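Local coordinates for putative hyaluronoglucosaminidase (PDB 6PWI), which probably hydrolyses terminal N-acetylhexosamine residues of glycans, as a secreted, cell-wall-anchored glycoside hydrolase of family 84, at residues A[55-60]-A[88-93]; A[65-70]-A[243-248]; A[77-82]-A[156-161]. One frame throughout, in Å; residues are numbered along the deposited sequence.

Contact 1. Residues A[55-60]-A[88-93]; sequences DANVVF and EIKEDK
Asn57 and Lys90 cross at about a right angle, the carboxamide of one against the aliphatic stem of the other. Lys90 CG lies 3.6 Å from Asn57 CG and nearly as close to ND2. The asparagine CG is anti to the backbone N (chi1 175°), which directs the amide from the strand onto the loop 88-93. There ND2 gives a weak hydrogen bond to the backbone O of Glu88, with an ND2 to O distance of 2.7 Å and an N-H...O angle of 129°. Two residues outside the segments complete the grip on this buried amide. Ser86 OG bonds to OD1, and Asn95 OD1 bonds to ND2, so both ends are held and the rotation of the group is fixed.

The strand 55-60 belongs to the mixed sheet of the domain related to domain 2 of family 20 hydrolases. It runs between the parallel strands 82-85 and 94-100, and the loop that joins these two passes over it. Val58 points away from the loop; it and Phe60 pack against helix 66-78.

Val59 CG2 packs against the backbone at Glu88, 3.6 Å from Glu88 O. Lys90 bends at chi2 and turns its ammonium away from the strand. NZ forms a salt bridge with Glu88 OE2 at 2.9 Å, using the anti lone pair of that oxygen. At the other end Lys93 lies across the start of the strand. Its NZ stops 4.0 Å from Asp55 CB, and its charge stays 5.5 Å from Asp55 OD1, too far for a salt bridge.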
ATOM      1  N   ASP A  55      30.426  11.238 -15.877  1.00 59.00           N
ATOM      2  CA  ASP A  55      30.983  11.689 -14.611  1.00 58.03           C
ATOM      3  C   ASP A  55      30.263  12.960 -14.168  1.00 53.95           C
ATOM      4  O   ASP A  55      30.195  13.936 -14.918  1.00 56.52           O
ATOM      5  CB  ASP A  55      32.506  11.837 -14.682  1.00 63.30           C
ATOM      6  CG  ASP A  55      33.242  10.518 -14.876  1.00 70.75           C
ATOM      7  OD1 ASP A  55      33.662  10.246 -16.021  1.00 72.67           O
ATOM      8  OD2 ASP A  55      33.398   9.771 -13.882  1.00 74.23           O
ATOM      9  N   ALA A  56      29.735  12.924 -12.939  1.00 47.71           N
ATOM     10  CA  ALA A  56      28.903  13.992 -12.410  1.00 43.89           C
ATOM     11  C   ALA A  56      29.496  14.573 -11.128  1.00 41.07           C
ATOM     12  O   ALA A  56      30.208  13.897 -10.387  1.00 39.04           O
ATOM     13  CB  ALA A  56      27.495  13.493 -12.189  1.00 43.50           C
ATOM     14  N   ASN A  57      29.183  15.852 -10.901  1.00 39.63           N
ATOM     15  CA  ASN A  57      29.489  16.553  -9.667  1.00 37.76           C
ATOM     16  C   ASN A  57      28.235  16.543  -8.795  1.00 37.17           C
ATOM     17  O   ASN A  57      27.147  16.866  -9.268  1.00 35.66           O
ATOM     18  CB  ASN A  57      29.973  17.983  -9.933  1.00 37.53           C
ATOM     19  CG  ASN A  57      30.181  18.796  -8.669  1.00 37.28           C
ATOM     20  OD1 ASN A  57      30.979  18.428  -7.810  1.00 36.79           O
ATOM     21  ND2 ASN A  57      29.468  19.906  -8.548  1.00 36.38           N
ATOM     22  N   VAL A  58      28.427  16.188  -7.517  1.00 34.96           N
ATOM     23  CA  VAL A  58      27.356  16.047  -6.549  1.00 32.07           C
ATOM     24  C   VAL A  58      27.609  17.014  -5.392  1.00 32.67           C
ATOM     25  O   VAL A  58      28.675  16.989  -4.774  1.00 33.03           O
ATOM     26  CB  VAL A  58      27.291  14.597  -6.041  1.00 30.62           C
ATOM     27  CG1 VAL A  58      26.300  14.452  -4.903  1.00 30.93           C
ATOM     28  CG2 VAL A  58      26.975  13.627  -7.162  1.00 30.45           C
ATOM     29  N   VAL A  59      26.598  17.834  -5.085  1.00 30.59           N
ATOM     30  CA  VAL A  59      26.670  18.793  -3.997  1.00 28.98           C
ATOM     31  C   VAL A  59      25.528  18.514  -3.024  1.00 28.41           C
ATOM     32  O   VAL A  59      24.366  18.684  -3.375  1.00 29.65           O
ATOM     33  CB  VAL A  59      26.592  20.236  -4.534  1.00 28.18           C
ATOM     34  CG1 VAL A  59      26.657  21.269  -3.418  1.00 25.93           C
ATOM     35  CG2 VAL A  59      27.647  20.502  -5.597  1.00 27.49           C
ATOM     36  N   PHE A  60      25.871  18.086  -1.805  1.00 27.70           N
ATOM     37  CA  PHE A  60      24.887  17.943  -0.747  1.00 27.15           C
ATOM     38  C   PHE A  60      25.065  19.067   0.269  1.00 27.05           C
ATOM     39  O   PHE A  60      26.167  19.309   0.747  1.00 27.22           O
ATOM     40  CB  PHE A  60      25.091  16.646   0.039  1.00 27.50           C
ATOM     41  CG  PHE A  60      25.044  15.360  -0.746  1.00 27.76           C
ATOM     42  CD1 PHE A  60      23.874  14.941  -1.364  1.00 27.49           C
ATOM     43  CD2 PHE A  60      26.159  14.537  -0.815  1.00 27.52           C
ATOM     44  CE1 PHE A  60      23.836  13.746  -2.068  1.00 27.42           C
ATOM     45  CE2 PHE A  60      26.116  13.337  -1.507  1.00 27.56           C
ATOM     46  CZ  PHE A  60      24.955  12.947  -2.135  1.00 27.81           C
ATOM     47  N   GLU A  88      30.476  23.170  -5.080  1.00 40.44           N
ATOM     48  CA  GLU A  88      30.090  24.180  -6.056  1.00 42.48           C
ATOM     49  C   GLU A  88      29.637  23.524  -7.359  1.00 42.01           C
ATOM     50  O   GLU A  88      29.946  22.364  -7.621  1.00 40.03           O
ATOM     51  CB  GLU A  88      31.249  25.146  -6.319  1.00 46.09           C
ATOM     52  CG  GLU A  88      32.481  24.474  -6.912  1.00 52.50           C
ATOM     53  CD  GLU A  88      33.647  25.372  -7.305  1.00 58.17           C
ATOM     54  OE1 GLU A  88      33.627  26.576  -6.947  1.00 62.10           O
ATOM     55  OE2 GLU A  88      34.579  24.864  -7.970  1.00 58.67           O
ATOM     56  N   ILE A  89      28.912  24.297  -8.176  1.00 42.73           N
ATOM     57  CA  ILE A  89      28.552  23.897  -9.526  1.00 45.53           C
ATOM     58  C   ILE A  89      29.820  23.879 -10.378  1.00 48.83           C
ATOM     59  O   ILE A  89      30.516  24.887 -10.468  1.00 55.80           O
ATOM     60  CB  ILE A  89      27.496  24.862 -10.116  1.00 45.02           C
ATOM     61  CG1 ILE A  89      26.205  24.876  -9.293  1.00 45.19           C
ATOM     62  CG2 ILE A  89      27.224  24.552 -11.584  1.00 43.70           C
ATOM     63  CD1 ILE A  89      25.253  25.993  -9.661  1.00 45.06           C
ATOM     64  N   LYS A  90      30.114  22.730 -10.995  1.00 49.61           N
ATOM     65  CA  LYS A  90      31.150  22.638 -12.015  1.00 49.73           C
ATOM     66  C   LYS A  90      30.523  22.860 -13.391  1.00 52.37           C
ATOM     67  O   LYS A  90      29.588  22.152 -13.767  1.00 53.88           O
ATOM     68  CB  LYS A  90      31.839  21.270 -11.974  1.00 47.51           C
ATOM     69  CG  LYS A  90      32.382  20.839 -10.621  1.00 48.51           C
ATOM     70  CD  LYS A  90      33.353  21.819 -10.012  1.00 49.88           C
ATOM     71  CE  LYS A  90      34.035  21.248  -8.789  1.00 51.94           C
ATOM     72  NZ  LYS A  90      35.186  22.077  -8.364  1.00 53.50           N
ATOM     73  N   GLU A  91      31.064  23.830 -14.144  1.00 53.45           N
ATOM     74  CA  GLU A  91      30.490  24.253 -15.415  1.00 53.81           C
ATOM     75  C   GLU A  91      30.697  23.183 -16.488  1.00 54.64           C
ATOM     76  O   GLU A  91      29.935  23.121 -17.449  1.00 51.98           O
ATOM     77  CB  GLU A  91      31.051  25.614 -15.835  1.00 52.88           C
ATOM     78  N   ASP A  92      31.701  22.321 -16.300  1.00 58.77           N
ATOM     79  CA  ASP A  92      32.102  21.363 -17.320  1.00 63.29           C
ATOM     80  C   ASP A  92      31.334  20.042 -17.211  1.00 62.23           C
ATOM     81  O   ASP A  92      31.306  19.284 -18.176  1.00 64.72           O
ATOM     82  CB  ASP A  92      33.622  21.153 -17.330  1.00 72.35           C
ATOM     83  CG  ASP A  92      34.197  20.671 -16.004  1.00 79.69           C
ATOM     84  OD1 ASP A  92      33.974  21.353 -14.978  1.00 82.19           O
ATOM     85  OD2 ASP A  92      34.866  19.615 -16.002  1.00 84.25           O
ATOM     86  N   LYS A  93      30.722  19.759 -16.049  1.00 59.49           N
ATOM     87  CA  LYS A  93      30.124  18.455 -15.781  1.00 55.43           C
ATOM     88  C   LYS A  93      28.609  18.575 -15.605  1.00 52.94           C
ATOM     89  O   LYS A  93      28.063  19.676 -15.602  1.00 51.16           O
ATOM     90  CB  LYS A  93      30.711  17.841 -14.504  1.00 55.40           C
ATOM     91  CG  LYS A  93      32.161  17.381 -14.565  1.00 55.11           C
ATOM     92  CD  LYS A  93      32.661  16.935 -13.203  1.00 57.21           C
ATOM     93  CE  LYS A  93      34.108  16.496 -13.179  1.00 57.97           C
ATOM     94  NZ  LYS A  93      34.325  15.283 -14.001  1.00 58.46           N
TER

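Contact 2. Residues A[65-70]-A[243-248]; sequences DEATKN and VGIATK
With chi1 at 69°, Asp65 CG sits between its backbone N and carbonyl carbon, and the carboxylate folds over the first turn of helix 66-78. Lys248 reaches it from the opposite direction, with an extended chain that bends only at chi4 (-55°). Lys248 NZ meets Asp65 OD2 at 3.0 Å in a salt bridge that uses the syn lone pair. The same ammonium also forms a salt bridge with Asp145, its stronger partner.

The other oxygen, Asp65 OD1, is taken up within its own segment. Asp65 is the N-cap of the helix. Thr68 N reaches OD1 at 2.9 Å, nearly along the C-O axis. Thr68 OG1 donates to OD1 at 2.6 Å from above the carboxylate plane. These two bonds fix the rotation of the carboxylate, leaving OD2 toward Lys248. Lys248 CE passes 3.3 Å from Thr68 OG1, and the two side chains cross at about a right angle.

Next along the helices, Ala67 and Ala246 are the nearest pair, 5.1 Å from CA to CA. Ala67 CB touches Ile245 O at 3.3 Å and lies 4.3 Å from Ile245 CG2. A water bridges Ala67 O and Ala246 O, 2.8 Å from the latter.

Lys248 is the first residue past helix 231-247 and has positive phi. The contact joins the start of a helix in the domain related to family 20 domain 2 to the end of a helix around the catalytic barrel. Helix 144-158 lies beside both, with Phe148 against Thr68 and Lys248, while helix 193-204 packs on Val243.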
ATOM      1  N   ASP A  65      20.791  14.027   5.068  1.00 29.48           N
ATOM      2  CA  ASP A  65      21.237  12.918   5.907  1.00 30.10           C
ATOM      3  C   ASP A  65      21.786  11.779   5.050  1.00 30.65           C
ATOM      4  O   ASP A  65      21.713  11.834   3.822  1.00 31.32           O
ATOM      5  CB  ASP A  65      20.164  12.466   6.905  1.00 32.18           C
ATOM      6  CG  ASP A  65      18.936  11.781   6.312  1.00 35.30           C
ATOM      7  OD1 ASP A  65      19.006  11.303   5.151  1.00 34.52           O
ATOM      8  OD2 ASP A  65      17.901  11.724   7.024  1.00 35.61           O
ATOM      9  N   GLU A  66      22.329  10.747   5.713  1.00 31.12           N
ATOM     10  CA  GLU A  66      23.033   9.682   5.015  1.00 32.57           C
ATOM     11  C   GLU A  66      22.075   8.905   4.110  1.00 30.61           C
ATOM     12  O   GLU A  66      22.437   8.552   2.986  1.00 28.91           O
ATOM     13  CB  GLU A  66      23.796   8.768   5.976  1.00 36.94           C
ATOM     14  CG  GLU A  66      25.150   9.327   6.403  1.00 46.17           C
ATOM     15  CD  GLU A  66      26.208   9.543   5.321  1.00 52.29           C
ATOM     16  OE1 GLU A  66      26.542   8.567   4.604  1.00 53.37           O
ATOM     17  OE2 GLU A  66      26.709  10.693   5.198  1.00 54.29           O
ATOM     18  N   ALA A  67      20.858   8.648   4.607  1.00 28.45           N
ATOM     19  CA  ALA A  67      19.864   7.900   3.850  1.00 28.10           C
ATOM     20  C   ALA A  67      19.539   8.622   2.541  1.00 27.86           C
ATOM     21  O   ALA A  67      19.332   7.984   1.511  1.00 28.92           O
ATOM     22  CB  ALA A  67      18.633   7.666   4.692  1.00 26.52           C
ATOM     23  N   THR A  68      19.530   9.957   2.590  1.00 27.14           N
ATOM     24  CA  THR A  68      19.197  10.805   1.458  1.00 27.02           C
ATOM     25  C   THR A  68      20.363  10.847   0.463  1.00 27.68           C
ATOM     26  O   THR A  68      20.138  10.859  -0.744  1.00 28.08           O
ATOM     27  CB  THR A  68      18.678  12.165   1.953  1.00 26.94           C
ATOM     28  OG1 THR A  68      17.688  11.917   2.953  1.00 27.71           O
ATOM     29  CG2 THR A  68      18.070  13.022   0.866  1.00 25.82           C
ATOM     30  N   LYS A  69      21.608  10.863   0.954  1.00 27.71           N
ATOM     31  CA  LYS A  69      22.753  10.797   0.061  1.00 27.48           C
ATOM     32  C   LYS A  69      22.740   9.468  -0.696  1.00 28.46           C
ATOM     33  O   LYS A  69      22.886   9.454  -1.918  1.00 28.74           O
ATOM     34  CB  LYS A  69      24.075  11.003   0.806  1.00 27.72           C
ATOM     35  CG  LYS A  69      24.198  12.301   1.597  1.00 28.17           C
ATOM     36  CD  LYS A  69      25.586  12.529   2.168  1.00 28.40           C
ATOM     37  CE  LYS A  69      25.623  13.607   3.231  1.00 29.79           C
ATOM     38  NZ  LYS A  69      26.996  14.104   3.497  1.00 29.21           N
ATOM     39  N   ASN A  70      22.550   8.360   0.037  1.00 29.00           N
ATOM     40  CA  ASN A  70      22.547   7.013  -0.522  1.00 28.63           C
ATOM     41  C   ASN A  70      21.480   6.873  -1.607  1.00 29.40           C
ATOM     42  O   ASN A  70      21.676   6.158  -2.590  1.00 29.29           O
ATOM     43  CB  ASN A  70      22.365   5.946   0.561  1.00 27.97           C
ATOM     44  CG  ASN A  70      23.608   5.741   1.403  1.00 29.04           C
ATOM     45  OD1 ASN A  70      24.727   5.850   0.907  1.00 31.45           O
ATOM     46  ND2 ASN A  70      23.434   5.426   2.673  1.00 27.21           N
ATOM     47  N   VAL A 243      16.156  -0.891   7.364  1.00 24.65           N
ATOM     48  CA  VAL A 243      15.542  -0.832   6.044  1.00 23.37           C
ATOM     49  C   VAL A 243      14.593   0.365   5.998  1.00 23.46           C
ATOM     50  O   VAL A 243      14.574   1.110   5.016  1.00 22.83           O
ATOM     51  CB  VAL A 243      14.847  -2.144   5.622  1.00 22.50           C
ATOM     52  CG1 VAL A 243      14.057  -1.955   4.337  1.00 22.11           C
ATOM     53  CG2 VAL A 243      15.839  -3.281   5.446  1.00 21.80           C
ATOM     54  N   GLY A 244      13.843   0.555   7.093  1.00 23.15           N
ATOM     55  CA  GLY A 244      12.985   1.715   7.269  1.00 23.44           C
ATOM     56  C   GLY A 244      13.742   3.035   7.112  1.00 23.62           C
ATOM     57  O   GLY A 244      13.232   3.966   6.488  1.00 23.33           O
ATOM     58  N   ILE A 245      14.951   3.111   7.689  1.00 22.66           N
ATOM     59  CA  ILE A 245      15.743   4.330   7.623  1.00 22.22           C
ATOM     60  C   ILE A 245      16.224   4.560   6.191  1.00 22.02           C
ATOM     61  O   ILE A 245      16.216   5.691   5.718  1.00 22.20           O
ATOM     62  CB  ILE A 245      16.895   4.326   8.651  1.00 22.34           C
ATOM     63  CG1 ILE A 245      16.365   4.499  10.079  1.00 21.50           C
ATOM     64  CG2 ILE A 245      17.952   5.376   8.303  1.00 21.52           C
ATOM     65  CD1 ILE A 245      17.274   3.942  11.148  1.00 20.76           C
ATOM     66  N   ALA A 246      16.622   3.486   5.504  1.00 22.00           N
ATOM     67  CA  ALA A 246      17.183   3.591   4.163  1.00 21.73           C
ATOM     68  C   ALA A 246      16.113   3.985   3.141  1.00 21.84           C
ATOM     69  O   ALA A 246      16.415   4.668   2.166  1.00 21.36           O
ATOM     70  CB  ALA A 246      17.853   2.293   3.781  1.00 21.01           C
ATOM     71  N   THR A 247      14.867   3.540   3.367  1.00 21.83           N
ATOM     72  CA  THR A 247      13.789   3.698   2.401  1.00 21.65           C
ATOM     73  C   THR A 247      12.884   4.861   2.800  1.00 22.11           C
ATOM     74  O   THR A 247      12.120   5.366   1.977  1.00 21.64           O
ATOM     75  CB  THR A 247      12.926   2.433   2.323  1.00 21.63           C
ATOM     76  OG1 THR A 247      12.349   2.228   3.617  1.00 21.72           O
ATOM     77  CG2 THR A 247      13.688   1.213   1.849  1.00 20.95           C
ATOM     78  N   LYS A 248      12.969   5.242   4.085  1.00 22.66           N
ATOM     79  CA  LYS A 248      12.229   6.334   4.710  1.00 22.64           C
ATOM     80  C   LYS A 248      10.757   5.967   4.874  1.00 22.31           C
ATOM     81  O   LYS A 248       9.941   6.793   5.273  1.00 23.36           O
ATOM     82  CB  LYS A 248      12.509   7.702   4.076  1.00 22.56           C
ATOM     83  CG  LYS A 248      13.638   8.469   4.744  1.00 22.37           C
ATOM     84  CD  LYS A 248      13.916   9.830   4.145  1.00 22.35           C
ATOM     85  CE  LYS A 248      15.244  10.402   4.594  1.00 22.10           C
ATOM     86  NZ  LYS A 248      15.351  10.463   6.073  1.00 20.66           N
TER
HETATM   87  O   HOH W   1      18.947   5.515   1.500  1.00 25.64           O

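Contact 3. Residues A[77-82]-A[156-161]; sequences SIKGIN and AIFNQL
Lys79 NZ bonds mainly to Gly163 O, just beyond the segment, and more weakly to Leu161 O, 3.2 Å from NZ. The side chain bends at chi2 (-62°) and chi3 (-71°), which curls it past Phe158 before the ammonium arrives at the turn. On the way, Lys79 CG rests 3.7 Å from Phe158 CD2, set obliquely to the ring. Ile81 CD1 also approaches the ring obliquely, 4.5 Å from Phe158 CE2.

Ile78 adds apolar packing. Its CG2 packs 4.1 Å from Phe158 CB, and its CD1 lies 3.6 Å from Asn159 OD1. Ile78 and Asn159 cross at about a right angle.

Both segments are helix ends. Helix 66-78 stops in a Schellman motif with Gly80 at the C-prime position, where phi is positive. A type I beta turn runs from Phe158 to Leu161, where helix 144-158 gives way to loop. The contact thus pairs the C-terminal ends of two helices of one domain. Ile81 leads on to strand 82-85 and touches Ala56 of strand 55-60, while Phe158 and Leu161 rest on Leu166 of strand 165-175.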
ATOM      1  N   SER A  77      23.665   5.299 -10.148  1.00 36.78           N
ATOM      2  CA  SER A  77      24.143   4.010 -10.625  1.00 38.87           C
ATOM      3  C   SER A  77      23.144   3.330 -11.570  1.00 38.33           C
ATOM      4  O   SER A  77      23.510   2.391 -12.273  1.00 36.97           O
ATOM      5  CB  SER A  77      24.556   3.112  -9.489  1.00 38.78           C
ATOM      6  OG  SER A  77      23.419   2.667  -8.776  1.00 40.78           O
ATOM      7  N   ILE A  78      21.896   3.816 -11.611  1.00 38.76           N
ATOM      8  CA  ILE A  78      20.914   3.325 -12.567  1.00 38.69           C
ATOM      9  C   ILE A  78      21.413   3.592 -13.987  1.00 39.88           C
ATOM     10  O   ILE A  78      21.167   2.784 -14.878  1.00 43.14           O
ATOM     11  CB  ILE A  78      19.502   3.894 -12.293  1.00 37.90           C
ATOM     12  CG1 ILE A  78      18.803   3.110 -11.174  1.00 38.08           C
ATOM     13  CG2 ILE A  78      18.654   3.931 -13.557  1.00 34.79           C
ATOM     14  CD1 ILE A  78      17.641   3.837 -10.531  1.00 37.62           C
ATOM     15  N   LYS A  79      22.141   4.702 -14.173  1.00 39.78           N
ATOM     16  CA  LYS A  79      22.680   5.086 -15.472  1.00 39.53           C
ATOM     17  C   LYS A  79      24.205   5.002 -15.468  1.00 41.06           C
ATOM     18  O   LYS A  79      24.857   5.644 -16.287  1.00 42.89           O
ATOM     19  CB  LYS A  79      22.278   6.520 -15.838  1.00 38.60           C
ATOM     20  CG  LYS A  79      20.787   6.828 -15.840  1.00 38.02           C
ATOM     21  CD  LYS A  79      20.000   6.029 -16.851  1.00 37.53           C
ATOM     22  CE  LYS A  79      20.262   6.443 -18.279  1.00 37.32           C
ATOM     23  NZ  LYS A  79      19.363   5.721 -19.208  1.00 39.43           N
ATOM     24  N   GLY A  80      24.763   4.218 -14.538  1.00 42.85           N
ATOM     25  CA  GLY A  80      26.201   4.030 -14.430  1.00 45.15           C
ATOM     26  C   GLY A  80      26.978   5.347 -14.473  1.00 46.93           C
ATOM     27  O   GLY A  80      28.017   5.430 -15.123  1.00 49.17           O
ATOM     28  N   ILE A  81      26.456   6.369 -13.782  1.00 45.80           N
ATOM     29  CA  ILE A  81      27.120   7.654 -13.632  1.00 43.68           C
ATOM     30  C   ILE A  81      28.008   7.612 -12.390  1.00 44.86           C
ATOM     31  O   ILE A  81      27.509   7.463 -11.274  1.00 44.53           O
ATOM     32  CB  ILE A  81      26.088   8.793 -13.530  1.00 42.45           C
ATOM     33  CG1 ILE A  81      25.204   8.883 -14.776  1.00 41.45           C
ATOM     34  CG2 ILE A  81      26.774  10.115 -13.221  1.00 41.19           C
ATOM     35  CD1 ILE A  81      24.128   9.937 -14.682  1.00 41.91           C
ATOM     36  N   ASN A  82      29.324   7.744 -12.603  1.00 45.74           N
ATOM     37  CA  ASN A  82      30.278   7.949 -11.523  1.00 46.00           C
ATOM     38  C   ASN A  82      30.172   9.396 -11.057  1.00 45.16           C
ATOM     39  O   ASN A  82      29.736  10.263 -11.810  1.00 43.10           O
ATOM     40  CB  ASN A  82      31.715   7.654 -11.956  1.00 47.39           C
ATOM     41  CG  ASN A  82      31.943   6.205 -12.324  1.00 47.90           C
ATOM     42  OD1 ASN A  82      32.025   5.341 -11.452  1.00 47.64           O
ATOM     43  ND2 ASN A  82      32.063   5.938 -13.615  1.00 46.82           N
ATOM     44  N   ALA A 156      12.342   7.384 -10.384  1.00 29.10           N
ATOM     45  CA  ALA A 156      11.283   6.991 -11.292  1.00 29.66           C
ATOM     46  C   ALA A 156      11.619   7.469 -12.707  1.00 31.42           C
ATOM     47  O   ALA A 156      11.412   6.735 -13.673  1.00 32.49           O
ATOM     48  CB  ALA A 156       9.955   7.517 -10.802  1.00 27.90           C
ATOM     49  N   ILE A 157      12.171   8.686 -12.820  1.00 31.76           N
ATOM     50  CA  ILE A 157      12.466   9.248 -14.130  1.00 32.20           C
ATOM     51  C   ILE A 157      13.586   8.444 -14.787  1.00 34.44           C
ATOM     52  O   ILE A 157      13.480   8.058 -15.952  1.00 33.85           O
ATOM     53  CB  ILE A 157      12.775  10.760 -14.050  1.00 31.01           C
ATOM     54  CG1 ILE A 157      11.537  11.561 -13.631  1.00 29.89           C
ATOM     55  CG2 ILE A 157      13.330  11.252 -15.380  1.00 30.91           C
ATOM     56  CD1 ILE A 157      11.746  13.059 -13.542  1.00 29.18           C
ATOM     57  N   PHE A 158      14.638   8.160 -14.008  1.00 35.79           N
ATOM     58  CA  PHE A 158      15.850   7.555 -14.539  1.00 36.12           C
ATOM     59  C   PHE A 158      15.585   6.117 -14.990  1.00 36.91           C
ATOM     60  O   PHE A 158      16.225   5.637 -15.924  1.00 38.23           O
ATOM     61  CB  PHE A 158      17.015   7.696 -13.553  1.00 35.24           C
ATOM     62  CG  PHE A 158      17.795   8.992 -13.627  1.00 35.19           C
ATOM     63  CD1 PHE A 158      17.177  10.195 -13.947  1.00 34.37           C
ATOM     64  CD2 PHE A 158      19.154   9.016 -13.348  1.00 35.14           C
ATOM     65  CE1 PHE A 158      17.898  11.379 -14.002  1.00 33.45           C
ATOM     66  CE2 PHE A 158      19.873  10.203 -13.401  1.00 35.15           C
ATOM     67  CZ  PHE A 158      19.245  11.383 -13.729  1.00 33.47           C
ATOM     68  N   ASN A 159      14.619   5.451 -14.346  1.00 35.90           N
ATOM     69  CA  ASN A 159      14.307   4.060 -14.642  1.00 34.97           C
ATOM     70  C   ASN A 159      13.614   3.918 -15.999  1.00 34.43           C
ATOM     71  O   ASN A 159      13.468   2.803 -16.499  1.00 34.58           O
ATOM     72  CB  ASN A 159      13.479   3.401 -13.535  1.00 34.04           C
ATOM     73  CG  ASN A 159      14.326   2.762 -12.458  1.00 34.17           C
ATOM     74  OD1 ASN A 159      15.375   2.193 -12.744  1.00 35.36           O
ATOM     75  ND2 ASN A 159      13.880   2.849 -11.215  1.00 35.40           N
ATOM     76  N   GLN A 160      13.187   5.037 -16.598  1.00 33.15           N
ATOM     77  CA  GLN A 160      12.442   4.964 -17.846  1.00 33.00           C
ATOM     78  C   GLN A 160      13.158   5.732 -18.959  1.00 35.56           C
ATOM     79  O   GLN A 160      12.606   5.900 -20.042  1.00 36.24           O
ATOM     80  CB  GLN A 160      10.985   5.388 -17.638  1.00 29.11           C
ATOM     81  CG  GLN A 160      10.816   6.869 -17.337  1.00 28.37           C
ATOM     82  CD  GLN A 160       9.403   7.257 -16.976  1.00 28.21           C
ATOM     83  OE1 GLN A 160       8.559   7.487 -17.839  1.00 26.29           O
ATOM     84  NE2 GLN A 160       9.147   7.384 -15.682  1.00 27.76           N
ATOM     85  N   LEU A 161      14.395   6.174 -18.707  1.00 39.48           N
ATOM     86  CA  LEU A 161      15.162   6.895 -19.714  1.00 43.05           C
ATOM     87  C   LEU A 161      15.726   5.915 -20.743  1.00 46.67           C
ATOM     88  O   LEU A 161      16.439   4.978 -20.388  1.00 45.61           O
ATOM     89  CB  LEU A 161      16.286   7.688 -19.039  1.00 43.59           C
ATOM     90  CG  LEU A 161      15.876   9.018 -18.411  1.00 43.51           C
ATOM     91  CD1 LEU A 161      17.095   9.779 -17.910  1.00 42.48           C
ATOM     92  CD2 LEU A 161      15.082   9.869 -19.392  1.00 42.44           C
TER

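Contacts 1 and 3 lie wholly in the domain related to family 20 domain 2, with centres about 17 Å apart. Contact 2 ties this domain to the catalytic barrel; its centre lies about 22 Å from that of contact 1 and about 18 Å from that of contact 3. Helix 66-78 serves contact 2 at its start and contact 3 at its end. Strand 55-60 comes just before it. The order along the chain is 55-60, 65-70, 77-82, 88-93, 156-161, 243-248. Contact 1 touches contact 2 through Phe60 and Lys69, and contact 3 through Ala56 with Ile81 and Asn82. The beta-alpha-beta crossover 55-85 thus connects the loop over strand 55-60, the helix ends and the domain interface.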